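Local coordinates for periplasmic binding protein (Pseudomonas aeruginosa, PDB 2R79) that binds heme in the periplasm and probably delivers it to an inner-membrane transporter for uptake into the cell, at residues 194-199 / 229-234. Sequence-based numbering, arbitrary orientation.
Sequences DPVAVV and DGRLLV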
loop_
_atom_site.group_PDB
_atom_site.type_symbol
_atom_site.label_atom_id
_atom_site.label_comp_id
_atom_site.label_asym_id
_atom_site.label_seq_id
_atom_site.Cartn_x
_atom_site.Cartn_y
_atom_site.Cartn_z
ATOM N N ASP A 194 6.266 -20.881 -33.222
ATOM C CA ASP A 194 6.375 -21.550 -31.928
ATOM C C ASP A 194 7.525 -21.053 -31.053
ATOM O O ASP A 194 8.440 -21.808 -30.731
ATOM C CB ASP A 194 6.526 -23.058 -32.150
ATOM C CG ASP A 194 6.059 -23.868 -30.955
ATOM O OD1 ASP A 194 6.282 -25.101 -30.933
ATOM O OD2 ASP A 194 5.460 -23.267 -30.037
ATOM N N PRO A 195 7.478 -19.783 -30.636
ATOM C CA PRO A 195 8.516 -19.180 -29.796
ATOM C C PRO A 195 8.615 -19.834 -28.425
ATOM O O PRO A 195 7.609 -20.255 -27.859
ATOM C CB PRO A 195 8.065 -17.727 -29.652
ATOM C CG PRO A 195 7.048 -17.548 -30.708
ATOM C CD PRO A 195 6.355 -18.855 -30.802
ATOM N N VAL A 196 9.830 -19.904 -27.895
ATOM C CA VAL A 196 10.053 -20.456 -26.566
ATOM C C VAL A 196 9.520 -19.429 -25.567
ATOM O O VAL A 196 9.087 -19.773 -24.470
ATOM C CB VAL A 196 11.559 -20.684 -26.313
ATOM C CG1 VAL A 196 11.855 -20.725 -24.818
ATOM C CG2 VAL A 196 11.986 -21.985 -26.959
ATOM N N ALA A 197 9.555 -18.164 -25.967
ATOM C CA ALA A 197 9.081 -17.071 -25.133
ATOM C C ALA A 197 8.635 -15.931 -26.026
ATOM O O ALA A 197 9.149 -15.757 -27.130
ATOM C CB ALA A 197 10.192 -16.593 -24.199
ATOM N N VAL A 198 7.667 -15.164 -25.550
ATOM C CA VAL A 198 7.168 -14.033 -26.304
ATOM C C VAL A 198 7.271 -12.799 -25.426
ATOM O O VAL A 198 6.837 -12.819 -24.277
ATOM C CB VAL A 198 5.692 -14.244 -26.714
ATOM C CG1 VAL A 198 5.164 -13.017 -27.433
ATOM C CG2 VAL A 198 5.575 -15.456 -27.610
ATOM N N VAL A 199 7.863 -11.736 -25.953
ATOM C CA VAL A 199 7.994 -10.494 -25.201
ATOM C C VAL A 199 6.924 -9.522 -25.696
ATOM O O VAL A 199 6.839 -9.235 -26.885
ATOM C CB VAL A 199 9.403 -9.876 -25.376
ATOM C CG1 VAL A 199 9.465 -8.505 -24.679
ATOM C CG2 VAL A 199 10.454 -10.804 -24.768
ATOM N N ASP A 229 4.650 -22.733 -21.227
ATOM C CA ASP A 229 5.610 -22.680 -20.139
ATOM C C ASP A 229 5.549 -21.403 -19.301
ATOM O O ASP A 229 6.434 -21.150 -18.493
ATOM C CB ASP A 229 7.027 -22.876 -20.690
ATOM C CG ASP A 229 7.171 -24.170 -21.478
ATOM O OD1 ASP A 229 6.578 -25.193 -21.071
ATOM O OD2 ASP A 229 7.884 -24.168 -22.504
ATOM N N GLY A 230 4.498 -20.608 -19.481
ATOM C CA GLY A 230 4.373 -19.380 -18.717
ATOM C C GLY A 230 5.481 -18.396 -19.032
ATOM O O GLY A 230 6.110 -17.847 -18.125
ATOM N N ARG A 231 5.730 -18.177 -20.322
ATOM C CA ARG A 231 6.766 -17.257 -20.743
ATOM C C ARG A 231 6.313 -16.127 -21.663
ATOM O O ARG A 231 6.954 -15.821 -22.673
ATOM C CB ARG A 231 7.921 -18.022 -21.382
ATOM C CG ARG A 231 8.642 -18.895 -20.388
ATOM C CD ARG A 231 9.932 -19.460 -20.934
ATOM N NE ARG A 231 10.452 -20.466 -20.022
ATOM C CZ ARG A 231 11.653 -21.019 -20.118
ATOM N NH1 ARG A 231 12.472 -20.654 -21.103
ATOM N NH2 ARG A 231 12.039 -21.926 -19.219
ATOM N N LEU A 232 5.185 -15.526 -21.314
ATOM C CA LEU A 232 4.682 -14.374 -22.035
ATOM C C LEU A 232 5.195 -13.256 -21.132
ATOM O O LEU A 232 4.583 -12.943 -20.111
ATOM C CB LEU A 232 3.155 -14.366 -22.068
ATOM C CG LEU A 232 2.468 -15.501 -22.826
ATOM C CD1 LEU A 232 0.963 -15.269 -22.815
ATOM C CD2 LEU A 232 2.993 -15.564 -24.258
ATOM N N LEU A 233 6.342 -12.692 -21.492
ATOM C CA LEU A 233 6.976 -11.646 -20.704
ATOM C C LEU A 233 6.509 -10.253 -21.094
ATOM O O LEU A 233 6.487 -9.897 -22.269
ATOM C CB LEU A 233 8.490 -11.759 -20.856
ATOM C CG LEU A 233 9.013 -13.199 -20.728
ATOM C CD1 LEU A 233 10.479 -13.263 -21.115
ATOM C CD2 LEU A 233 8.804 -13.707 -19.311
ATOM N N VAL A 234 6.138 -9.458 -20.102
ATOM C CA VAL A 234 5.661 -8.110 -20.367
ATOM C C VAL A 234 6.770 -7.111 -20.133
ATOM O O VAL A 234 7.324 -7.019 -19.039
ATOM C CB VAL A 234 4.446 -7.780 -19.490
ATOM C CG1 VAL A 234 3.916 -6.390 -19.821
ATOM C CG2 VAL A 234 3.361 -8.826 -19.734
HETATM O O HOH W 1 9.381 -22.145 -23.281
#
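Arg231 runs alongside Val196 where two parallel strands begin to pair. Its CB faces two neighbours, the carbonyl O of Val196 and the methyl of Ala197, which lies 3.9 Å from it CB to CB. CG turns away from the carbonyl carbon of Arg231 (chi1 -66°), and from there the chain stretches out straight. CD passes 3.6 Å from Val196 O, and at the tip NH1 lies 3.8 Å from Val196 CG1, the valine methyl meeting the guanidinium obliquely. The remaining terminal nitrogen, NH2, makes a weak hydrogen bond to Ser23 of a neighbouring subunit, while Pro261 touches the side chain. Val196 O also accepts a hydrogen bond from a water that donates a second one to Asp229 OD2, tying the loop before one strand to the helix end before the other.

Beyond Arg231 the backbones take over. Val198 N donates to Arg231 O at 3.0 Å (166° at the hydrogen), and Val198 O receives Leu233 N at 2.8 Å in a more bent bond (145°), so Val198 straddles Leu232, the usual parallel-bridge pattern. On one face Leu232 CD2 leans across to within 3.9 Å of Val198 CB; on the other, Val199 and Leu233 pack against helix 248-259, both touching Phe259. Upstream, Gly230, with positive phi, closes helix 225-228 in a Schellman motif. Strand 197-202 lies between 143-150 and 232-235, both parallel to it, within a mixed sheet, an α/β core as in the C-terminal lobe of periplasmic binding proteins of this family.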